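PDB 6ARQ: T-cell surface protein tactile from Homo sapiens, which may mediate adhesion of activated T and NK cells late in the immune response, and promotes NK cell adhesion to target cells by interacting with PVR. Local coordinates for residues A[21-26]-A[83-88]; A[34-39]-A[49-54]; A[95-100]-A[113-118]. The protein carries 1 engineered substitution. All blocks are in the same frame, centred on the assembly; numbering follows the deposited sequence.

Contact 1 (A[21-26]-A[83-88]); sequences DVNLTC and TLHLRN. With NAG (2-acetamido-2-deoxy-beta-D-glucopyranose), chain F.
Strand 22-26 runs antiparallel beside strand 83-86, V22 facing L86 and L24 facing L84, in the three-stranded sheet of the first V-type immunoglobulin domain of the protein. Their axes approach to 4.6 Å, and four backbone hydrogen bonds knit them in the V22–L86 and L24–L84 pairs. N23–H85 and T25–T83 are the intervening non-hydrogen-bonded pairs.

On the inner face, aliphatic residues suit a site turned toward the other sheet. L24 is turned with CG beside its backbone N (chi1 -53°), and its CD1 reaches both L84 CD2 and L86 CD1, each at 4.0 Å; V22 lies alongside L86, pointing the same way. Y97, W39, Y113 and L115 of the opposite sheet pack against this layer, and C26 is disulfide-bonded to C99.

The other face is polar and bears the glycan. N23 ND2 is joined covalently to C1 of the N-acetylglucosamine, while its OD1 takes a weak hydrogen bond from H85 ND1 (3.4 Å) at the edge of the imidazole. H85 NE2 is held in turn by T71. A water lies 2.7 Å from N23 OD1 and also near L86 O. T83 CG2 touches N23 CB (3.6 Å) and T25 OG1, the methyl of this short branched residue packing against the asparagine that carries the sugar.

At the end of the pair, D21 OD1 accepts a hydrogen bond from the backbone N of N88, nearly straight at 3.0 Å, which comes from above the carboxylate plane. D21 OD2 lies against R87 CG, whereas the guanidinium of R87 reaches on to S68. N23, L24 and T25 form an N-x-T sequon, here on strand B, at one edge of the sheet and paired with the central strand E, as in V-type immunoglobulin domains.

Contact 2 (A[34-39]-A[49-54]); sequences FVQMQW and IAVYHP
M37 and W39 pair with Y52 and A50 as antiparallel hydrogen-bonded partners, the strand axes 4.7 Å apart, and at the far end W39 O accepts hydrogen bonds from both I49 N (2.8 Å) and A50 N (3.3 Å) from the same face of its plane, the mark of a classic beta bulge. M37 CG, placed between its backbone N and carbonyl carbon (chi1 47°), runs alongside Y52 CB and comes up to the edge of the tyrosine ring. The flexible thioether and the aromatic ring suit a face that packs on W82 and F72, and W39 stacks its indole on W82. Across the sheet, Q36 passes V51 at a slant, with CG, CD and OE1 all near V51 CG1 (OE1 at 3.5 Å), and its amide NE2 sits at the edge of the H53 ring with the two planes 67° apart. V35 O lies over one face of that imidazole, 3.2 Å from H53 CD2, while H53 ND1 accepts from Q55 N. The two surfaces thus differ in chemistry: apolar groups face the core, whereas Q36, Q38 and H53 offer polar ends that make weak hydrogen bonds to another protein chain, consistent with ligand recognition through this sheet.

Contact 3 (A[95-100]-A[113-118]); sequences GRYECM and YNLLIQ
G95 and Y97 meet L115 and Y113 through four backbone hydrogen bonds, two for each antiparallel pair. Those of the tyrosine pair are nearly straight, Y97 N to Y113 O and Y113 N to Y97 O both measuring 2.8 Å. Those between G95 and L115 are more bent. G95 has phi 159°, a backbone value that glycine adopts readily and residues with a CB seldom do, which suits it to the start of this strand.

Between these pairs lies the non-hydrogen-bonded pair R96–N114. The methylene R96 CG rests 3.5 Å from N114 OD1, the two side chains passing at a slant with guanidinium and amide planes 56° apart. Their polar ends are spoken for by strand 9-16: R96 forms a salt bridge with E11, and N114 ND2 donates to N13. On the opposite face Y97 CE2 touches L115 CD2 at 4.0 Å, an oblique approach to the ring.

In the next shell, Y97 OH bonds to V93 O, four residues back. This is the tyrosine corner of immunoglobulin domains, within the G-x-Y-x-C stretch that ends at C99. Y113 likewise uses its hydroxyl on T25 O, so both large aromatic residues can be buried with their polar atoms satisfied. S94 OG adds a bond to L115 O.

Strands 95-104 and 107-117 form a beta hairpin, the F and G strands. Strand 9-16 lies alongside strand 107-117, and strand 33-42 alongside strand 95-104, while L24, C26 and V22 of the other sheet pack against Y97, Y113 and L115.

Contact 1 belongs to one sheet of the sandwich, and contacts 2 and 3 to the other, where strands 33-42 and 95-104 are neighbours and Q38 N lies 3.0 Å from M100 O. The sheets are tied by the disulfide between C26 of contact 1 and C99 of contact 3, with the W39 indole of contact 2 beside it: W39 CZ2 is 3.7 Å from C26 SG. The centres of contact 1 and contact 3 are about 10 Å apart, while that of contact 2 is farther from both. The glycan on N23 lies on the outer face of contact 1, about 12 Å from the W39 side chain, whereas the other protein chain meets contact 2 and M100 of contact 3.

Contact 1 (A[21-26]-A[83-88])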
loop_
_atom_site.group_PDB
_atom_site.type_symbol
_atom_site.label_atom_id
_atom_site.label_comp_id
_atom_site.label_asym_id
_atom_site.label_seq_id
_atom_site.Cartn_x
_atom_site.Cartn_y
_atom_site.Cartn_z
ATOM N N ASP A 21 -8.847 53.328 11.764
ATOM C CA ASP A 21 -9.313 52.525 12.894
ATOM C C ASP A 21 -10.342 51.510 12.404
ATOM O O ASP A 21 -11.263 51.881 11.671
ATOM C CB ASP A 21 -9.918 53.424 13.993
ATOM C CG ASP A 21 -8.926 54.196 14.849
ATOM O OD1 ASP A 21 -7.817 54.500 14.355
ATOM O OD2 ASP A 21 -9.281 54.545 15.995
ATOM N N VAL A 22 -10.180 50.231 12.781
ATOM C CA VAL A 22 -11.113 49.178 12.375
ATOM C C VAL A 22 -11.351 48.197 13.545
ATOM O O VAL A 22 -10.449 47.946 14.350
ATOM C CB VAL A 22 -10.671 48.461 11.059
ATOM C CG1 VAL A 22 -9.580 47.416 11.293
ATOM C CG2 VAL A 22 -11.863 47.854 10.325
ATOM N N ASN A 23 -12.588 47.685 13.645
ATOM C CA ASN A 23 -12.978 46.707 14.654
ATOM C C ASN A 23 -13.477 45.444 13.951
ATOM O O ASN A 23 -14.570 45.448 13.375
ATOM C CB ASN A 23 -14.046 47.253 15.632
ATOM C CG ASN A 23 -13.988 48.720 15.986
ATOM O OD1 ASN A 23 -12.906 49.310 16.139
ATOM N ND2 ASN A 23 -15.204 49.294 16.140
ATOM N N LEU A 24 -12.657 44.381 13.957
ATOM C CA LEU A 24 -13.022 43.099 13.353
ATOM C C LEU A 24 -13.912 42.371 14.349
ATOM O O LEU A 24 -13.444 42.008 15.428
ATOM C CB LEU A 24 -11.775 42.267 12.972
ATOM C CG LEU A 24 -10.709 42.944 12.092
ATOM C CD1 LEU A 24 -9.414 42.166 12.118
ATOM C CD2 LEU A 24 -11.185 43.116 10.654
ATOM N N THR A 25 -15.213 42.241 14.031
ATOM C CA THR A 25 -16.193 41.640 14.934
ATOM C C THR A 25 -16.746 40.326 14.383
ATOM O O THR A 25 -17.209 40.268 13.243
ATOM C CB THR A 25 -17.335 42.636 15.222
ATOM O OG1 THR A 25 -16.788 43.923 15.508
ATOM C CG2 THR A 25 -18.232 42.194 16.378
ATOM N N CYS A 26 -16.714 39.283 15.226
ATOM C CA CYS A 26 -17.255 37.958 14.947
ATOM C C CYS A 26 -18.540 37.799 15.770
ATOM O O CYS A 26 -18.479 37.519 16.970
ATOM C CB CYS A 26 -16.229 36.868 15.259
ATOM S SG CYS A 26 -14.787 36.861 14.159
ATOM N N THR A 83 -14.834 41.001 19.375
ATOM C CA THR A 83 -14.179 42.087 18.644
ATOM C C THR A 83 -12.682 42.223 18.941
ATOM O O THR A 83 -12.258 42.085 20.087
ATOM C CB THR A 83 -14.886 43.420 18.972
ATOM O OG1 THR A 83 -16.300 43.218 19.029
ATOM C CG2 THR A 83 -14.574 44.518 17.969
ATOM N N LEU A 84 -11.903 42.543 17.887
ATOM C CA LEU A 84 -10.467 42.836 17.910
ATOM C C LEU A 84 -10.287 44.278 17.415
ATOM O O LEU A 84 -10.663 44.592 16.282
ATOM C CB LEU A 84 -9.679 41.823 17.050
ATOM C CG LEU A 84 -8.182 42.079 16.828
ATOM C CD1 LEU A 84 -7.357 41.688 18.047
ATOM C CD2 LEU A 84 -7.685 41.322 15.617
ATOM N N HIS A 85 -9.754 45.155 18.279
ATOM C CA HIS A 85 -9.583 46.575 17.976
ATOM C C HIS A 85 -8.189 46.900 17.457
ATOM O O HIS A 85 -7.187 46.517 18.065
ATOM C CB HIS A 85 -9.895 47.434 19.207
ATOM C CG HIS A 85 -11.278 47.228 19.735
ATOM N ND1 HIS A 85 -12.372 47.824 19.139
ATOM C CD2 HIS A 85 -11.702 46.474 20.774
ATOM C CE1 HIS A 85 -13.421 47.427 19.838
ATOM N NE2 HIS A 85 -13.067 46.613 20.831
ATOM N N LEU A 86 -8.144 47.617 16.321
ATOM C CA LEU A 86 -6.923 48.076 15.654
ATOM C C LEU A 86 -7.060 49.568 15.385
ATOM O O LEU A 86 -8.011 49.979 14.715
ATOM C CB LEU A 86 -6.667 47.286 14.353
ATOM C CG LEU A 86 -6.482 45.767 14.488
ATOM C CD1 LEU A 86 -6.820 45.061 13.197
ATOM C CD2 LEU A 86 -5.076 45.407 14.949
ATOM N N ARG A 87 -6.154 50.384 15.956
ATOM C CA ARG A 87 -6.190 51.849 15.840
ATOM C C ARG A 87 -4.886 52.411 15.275
ATOM O O ARG A 87 -3.815 51.887 15.585
ATOM C CB ARG A 87 -6.475 52.487 17.212
ATOM C CG ARG A 87 -7.819 52.093 17.811
ATOM C CD ARG A 87 -8.020 52.667 19.197
ATOM N NE ARG A 87 -9.049 51.933 19.934
ATOM C CZ ARG A 87 -8.806 50.885 20.715
ATOM N NH1 ARG A 87 -7.565 50.441 20.875
ATOM N NH2 ARG A 87 -9.801 50.275 21.344
ATOM N N ASN A 88 -4.983 53.504 14.475
ATOM C CA ASN A 88 -3.871 54.219 13.817
ATOM C C ASN A 88 -2.905 53.208 13.160
ATOM O O ASN A 88 -1.711 53.160 13.474
ATOM C CB ASN A 88 -3.146 55.146 14.809
ATOM C CG ASN A 88 -2.935 56.548 14.294
ATOM O OD1 ASN A 88 -2.233 56.782 13.301
ATOM N ND2 ASN A 88 -3.517 57.520 14.978
HETATM C C1 NAG F . -15.408 50.681 16.450
HETATM C C2 NAG F . -15.136 51.005 17.919
HETATM C C3 NAG F . -15.354 52.509 18.106
HETATM C C4 NAG F . -14.519 53.323 17.115
HETATM C C5 NAG F . -14.825 52.894 15.680
HETATM C C6 NAG F . -13.930 53.548 14.652
HETATM C C7 NAG F . -15.826 49.891 20.024
HETATM C C8 NAG F . -16.884 49.052 20.678
HETATM N N2 NAG F . -16.062 50.242 18.745
HETATM O O3 NAG F . -15.021 52.884 19.438
HETATM O O4 NAG F . -14.810 54.708 17.271
HETATM O O5 NAG F . -14.626 51.475 15.550
HETATM O O6 NAG F . -14.187 53.049 13.345
HETATM O O7 NAG F . -14.810 50.237 20.623
HETATM O O HOH W 1 -10.348 50.226 16.443
#

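Contact 2 (A[34-39]-A[49-54])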
loop_
_atom_site.group_PDB
_atom_site.type_symbol
_atom_site.label_atom_id
_atom_site.label_comp_id
_atom_site.label_asym_id
_atom_site.label_seq_id
_atom_site.Cartn_x
_atom_site.Cartn_y
_atom_site.Cartn_z
ATOM N N PHE A 34 -21.323 29.490 25.218
ATOM C CA PHE A 34 -20.046 29.711 24.541
ATOM C C PHE A 34 -18.950 29.002 25.328
ATOM O O PHE A 34 -18.844 29.194 26.540
ATOM C CB PHE A 34 -19.738 31.213 24.400
ATOM C CG PHE A 34 -20.771 32.005 23.637
ATOM C CD1 PHE A 34 -20.841 31.936 22.249
ATOM C CD2 PHE A 34 -21.661 32.839 24.303
ATOM C CE1 PHE A 34 -21.801 32.666 21.544
ATOM C CE2 PHE A 34 -22.612 33.580 23.594
ATOM C CZ PHE A 34 -22.685 33.477 22.221
ATOM N N VAL A 35 -18.164 28.157 24.653
ATOM C CA VAL A 35 -17.103 27.382 25.292
ATOM C C VAL A 35 -15.829 28.238 25.410
ATOM O O VAL A 35 -15.335 28.427 26.519
ATOM C CB VAL A 35 -16.855 26.034 24.562
ATOM C CG1 VAL A 35 -15.662 25.287 25.145
ATOM C CG2 VAL A 35 -18.100 25.155 24.593
ATOM N N GLN A 36 -15.305 28.744 24.279
ATOM C CA GLN A 36 -14.085 29.558 24.214
ATOM C C GLN A 36 -14.003 30.299 22.879
ATOM O O GLN A 36 -14.641 29.886 21.909
ATOM C CB GLN A 36 -12.842 28.660 24.390
ATOM C CG GLN A 36 -11.623 29.367 24.960
ATOM C CD GLN A 36 -10.406 28.487 24.921
ATOM O OE1 GLN A 36 -9.723 28.376 23.900
ATOM N NE2 GLN A 36 -10.095 27.858 26.041
ATOM N N MET A 37 -13.213 31.380 22.825
ATOM C CA MET A 37 -13.008 32.156 21.602
ATOM C C MET A 37 -11.619 32.772 21.572
ATOM O O MET A 37 -11.093 33.146 22.618
ATOM C CB MET A 37 -14.085 33.227 21.387
ATOM C CG MET A 37 -14.405 34.057 22.602
ATOM S SD MET A 37 -16.017 34.834 22.397
ATOM C CE MET A 37 -17.103 33.450 22.802
ATOM N N GLN A 38 -11.020 32.861 20.370
ATOM C CA GLN A 38 -9.670 33.399 20.211
ATOM C C GLN A 38 -9.497 34.231 18.938
ATOM O O GLN A 38 -10.254 34.074 17.984
ATOM C CB GLN A 38 -8.622 32.264 20.239
ATOM C CG GLN A 38 -8.754 31.237 19.113
ATOM C CD GLN A 38 -7.866 30.041 19.325
ATOM O OE1 GLN A 38 -8.027 29.280 20.284
ATOM N NE2 GLN A 38 -6.941 29.824 18.408
ATOM N N TRP A 39 -8.488 35.118 18.955
ATOM C CA TRP A 39 -8.046 35.965 17.849
ATOM C C TRP A 39 -6.588 35.645 17.565
ATOM O O TRP A 39 -5.805 35.492 18.508
ATOM C CB TRP A 39 -8.222 37.465 18.166
ATOM C CG TRP A 39 -9.550 38.043 17.774
ATOM C CD1 TRP A 39 -10.494 38.561 18.610
ATOM C CD2 TRP A 39 -10.059 38.208 16.441
ATOM N NE1 TRP A 39 -11.584 38.990 17.887
ATOM C CE2 TRP A 39 -11.346 38.781 16.553
ATOM C CE3 TRP A 39 -9.563 37.905 15.161
ATOM C CZ2 TRP A 39 -12.133 39.076 15.435
ATOM C CZ3 TRP A 39 -10.344 38.198 14.054
ATOM C CH2 TRP A 39 -11.612 38.778 14.196
ATOM N N ILE A 49 -3.185 36.006 19.453
ATOM C CA ILE A 49 -3.278 37.371 19.978
ATOM C C ILE A 49 -3.980 37.372 21.352
ATOM O O ILE A 49 -3.391 37.845 22.328
ATOM C CB ILE A 49 -3.966 38.339 18.962
ATOM C CG1 ILE A 49 -3.230 38.337 17.596
ATOM C CG2 ILE A 49 -4.066 39.763 19.534
ATOM C CD1 ILE A 49 -4.027 38.883 16.402
ATOM N N ALA A 50 -5.230 36.871 21.423
ATOM C CA ALA A 50 -6.010 36.840 22.661
ATOM C C ALA A 50 -6.989 35.669 22.698
ATOM O O ALA A 50 -7.477 35.243 21.654
ATOM C CB ALA A 50 -6.771 38.146 22.831
ATOM N N VAL A 51 -7.272 35.155 23.911
ATOM C CA VAL A 51 -8.215 34.055 24.162
ATOM C C VAL A 51 -9.172 34.482 25.285
ATOM O O VAL A 51 -8.730 35.063 26.277
ATOM C CB VAL A 51 -7.509 32.703 24.502
ATOM C CG1 VAL A 51 -8.516 31.572 24.677
ATOM C CG2 VAL A 51 -6.485 32.319 23.444
ATOM N N TYR A 52 -10.474 34.194 25.126
ATOM C CA TYR A 52 -11.487 34.479 26.136
ATOM C C TYR A 52 -12.298 33.227 26.446
ATOM O O TYR A 52 -12.798 32.558 25.540
ATOM C CB TYR A 52 -12.416 35.639 25.726
ATOM C CG TYR A 52 -13.555 35.873 26.700
ATOM C CD1 TYR A 52 -13.360 36.598 27.872
ATOM C CD2 TYR A 52 -14.820 35.343 26.465
ATOM C CE1 TYR A 52 -14.397 36.796 28.782
ATOM C CE2 TYR A 52 -15.860 35.516 27.376
ATOM C CZ TYR A 52 -15.649 36.256 28.528
ATOM O OH TYR A 52 -16.679 36.439 29.418
ATOM N N HIS A 53 -12.454 32.950 27.743
ATOM C CA HIS A 53 -13.242 31.848 28.276
ATOM C C HIS A 53 -14.233 32.419 29.299
ATOM O O HIS A 53 -13.818 33.221 30.136
ATOM C CB HIS A 53 -12.329 30.787 28.903
ATOM C CG HIS A 53 -13.023 29.496 29.196
ATOM N ND1 HIS A 53 -13.870 29.359 30.283
ATOM C CD2 HIS A 53 -12.937 28.305 28.559
ATOM C CE1 HIS A 53 -14.290 28.106 30.255
ATOM N NE2 HIS A 53 -13.757 27.433 29.237
ATOM N N PRO A 54 -15.535 32.037 29.268
ATOM C CA PRO A 54 -16.502 32.616 30.224
ATOM C C PRO A 54 -16.176 32.374 31.701
ATOM O O PRO A 54 -16.560 33.195 32.536
ATOM C CB PRO A 54 -17.818 31.935 29.845
ATOM C CG PRO A 54 -17.642 31.566 28.417
ATOM C CD PRO A 54 -16.214 31.128 28.325
#

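Contact 3 (A[95-100]-A[113-118])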
loop_
_atom_site.group_PDB
_atom_site.type_symbol
_atom_site.label_atom_id
_atom_site.label_comp_id
_atom_site.label_asym_id
_atom_site.label_seq_id
_atom_site.Cartn_x
_atom_site.Cartn_y
_atom_site.Cartn_z
ATOM N N GLY A 95 -2.484 42.050 7.038
ATOM C CA GLY A 95 -2.414 40.593 7.055
ATOM C C GLY A 95 -3.733 39.908 7.340
ATOM O O GLY A 95 -4.766 40.569 7.489
ATOM N N ARG A 96 -3.699 38.566 7.419
ATOM C CA ARG A 96 -4.870 37.736 7.692
ATOM C C ARG A 96 -5.057 37.532 9.194
ATOM O O ARG A 96 -4.131 37.097 9.879
ATOM C CB ARG A 96 -4.750 36.379 6.982
ATOM C CG ARG A 96 -5.268 36.369 5.549
ATOM C CD ARG A 96 -4.695 35.216 4.737
ATOM N NE ARG A 96 -5.066 33.904 5.276
ATOM C CZ ARG A 96 -6.050 33.144 4.807
ATOM N NH1 ARG A 96 -6.778 33.550 3.772
ATOM N NH2 ARG A 96 -6.310 31.968 5.361
ATOM N N TYR A 97 -6.258 37.859 9.697
ATOM C CA TYR A 97 -6.653 37.720 11.098
ATOM C C TYR A 97 -7.817 36.747 11.195
ATOM O O TYR A 97 -8.865 36.980 10.591
ATOM C CB TYR A 97 -7.026 39.085 11.705
ATOM C CG TYR A 97 -5.856 40.030 11.858
ATOM C CD1 TYR A 97 -5.085 40.033 13.015
ATOM C CD2 TYR A 97 -5.534 40.942 10.857
ATOM C CE1 TYR A 97 -4.009 40.906 13.167
ATOM C CE2 TYR A 97 -4.461 41.820 10.996
ATOM C CZ TYR A 97 -3.702 41.800 12.154
ATOM O OH TYR A 97 -2.642 42.659 12.303
ATOM N N GLU A 98 -7.629 35.646 11.934
ATOM C CA GLU A 98 -8.647 34.612 12.092
ATOM C C GLU A 98 -9.219 34.596 13.502
ATOM O O GLU A 98 -8.474 34.728 14.475
ATOM C CB GLU A 98 -8.056 33.229 11.754
ATOM C CG GLU A 98 -9.091 32.126 11.601
ATOM C CD GLU A 98 -8.588 30.718 11.841
ATOM O OE1 GLU A 98 -9.059 30.080 12.810
ATOM O OE2 GLU A 98 -7.741 30.240 11.051
ATOM N N CYS A 99 -10.547 34.412 13.603
ATOM C CA CYS A 99 -11.248 34.259 14.872
ATOM C C CYS A 99 -11.856 32.861 14.917
ATOM O O CYS A 99 -12.341 32.357 13.900
ATOM C CB CYS A 99 -12.289 35.356 15.110
ATOM S SG CYS A 99 -13.929 35.029 14.406
ATOM N N MET A 100 -11.759 32.212 16.074
ATOM C CA MET A 100 -12.297 30.874 16.273
ATOM C C MET A 100 -13.268 30.907 17.437
ATOM O O MET A 100 -12.890 31.291 18.544
ATOM C CB MET A 100 -11.170 29.861 16.506
ATOM C CG MET A 100 -11.590 28.441 16.245
ATOM S SD MET A 100 -10.274 27.248 16.562
ATOM C CE MET A 100 -9.262 27.466 15.086
ATOM N N TYR A 113 -10.382 37.353 8.307
ATOM C CA TYR A 113 -10.395 38.733 7.837
ATOM C C TYR A 113 -9.046 39.074 7.228
ATOM O O TYR A 113 -8.038 39.075 7.939
ATOM C CB TYR A 113 -10.712 39.700 8.993
ATOM C CG TYR A 113 -12.153 39.709 9.451
ATOM C CD1 TYR A 113 -13.105 40.490 8.803
ATOM C CD2 TYR A 113 -12.549 39.002 10.584
ATOM C CE1 TYR A 113 -14.428 40.530 9.240
ATOM C CE2 TYR A 113 -13.869 39.037 11.033
ATOM C CZ TYR A 113 -14.805 39.804 10.357
ATOM O OH TYR A 113 -16.109 39.852 10.785
ATOM N N ASN A 114 -9.012 39.339 5.915
ATOM C CA ASN A 114 -7.778 39.719 5.238
ATOM C C ASN A 114 -7.721 41.243 5.194
ATOM O O ASN A 114 -8.383 41.870 4.366
ATOM C CB ASN A 114 -7.672 39.077 3.846
ATOM C CG ASN A 114 -6.354 39.312 3.136
ATOM O OD1 ASN A 114 -5.279 39.406 3.747
ATOM N ND2 ASN A 114 -6.406 39.383 1.815
ATOM N N LEU A 115 -6.992 41.834 6.154
ATOM C CA LEU A 115 -6.843 43.279 6.293
ATOM C C LEU A 115 -5.744 43.785 5.367
ATOM O O LEU A 115 -4.595 43.349 5.467
ATOM C CB LEU A 115 -6.554 43.654 7.759
ATOM C CG LEU A 115 -6.371 45.142 8.093
ATOM C CD1 LEU A 115 -7.677 45.922 7.945
ATOM C CD2 LEU A 115 -5.819 45.310 9.488
ATOM N N LEU A 116 -6.114 44.699 4.460
ATOM C CA LEU A 116 -5.211 45.300 3.483
ATOM C C LEU A 116 -5.111 46.803 3.727
ATOM O O LEU A 116 -6.130 47.496 3.733
ATOM C CB LEU A 116 -5.688 45.005 2.049
ATOM C CG LEU A 116 -5.698 43.529 1.639
ATOM C CD1 LEU A 116 -7.116 43.026 1.439
ATOM C CD2 LEU A 116 -4.878 43.307 0.386
ATOM N N ILE A 117 -3.882 47.295 3.968
ATOM C CA ILE A 117 -3.611 48.712 4.221
ATOM C C ILE A 117 -3.069 49.340 2.929
ATOM O O ILE A 117 -2.005 48.941 2.445
ATOM C CB ILE A 117 -2.660 48.929 5.443
ATOM C CG1 ILE A 117 -3.172 48.214 6.737
ATOM C CG2 ILE A 117 -2.363 50.420 5.688
ATOM C CD1 ILE A 117 -4.583 48.651 7.337
ATOM N N GLN A 118 -3.823 50.303 2.370
ATOM C CA GLN A 118 -3.484 51.011 1.134
ATOM C C GLN A 118 -3.119 52.464 1.425
ATOM O O GLN A 118 -1.952 52.773 1.655
ATOM C CB GLN A 118 -4.651 50.947 0.135
ATOM C CG GLN A 118 -4.902 49.559 -0.446
ATOM C CD GLN A 118 -6.055 49.548 -1.417
ATOM O OE1 GLN A 118 -7.218 49.755 -1.050
ATOM N NE2 GLN A 118 -5.763 49.275 -2.680
#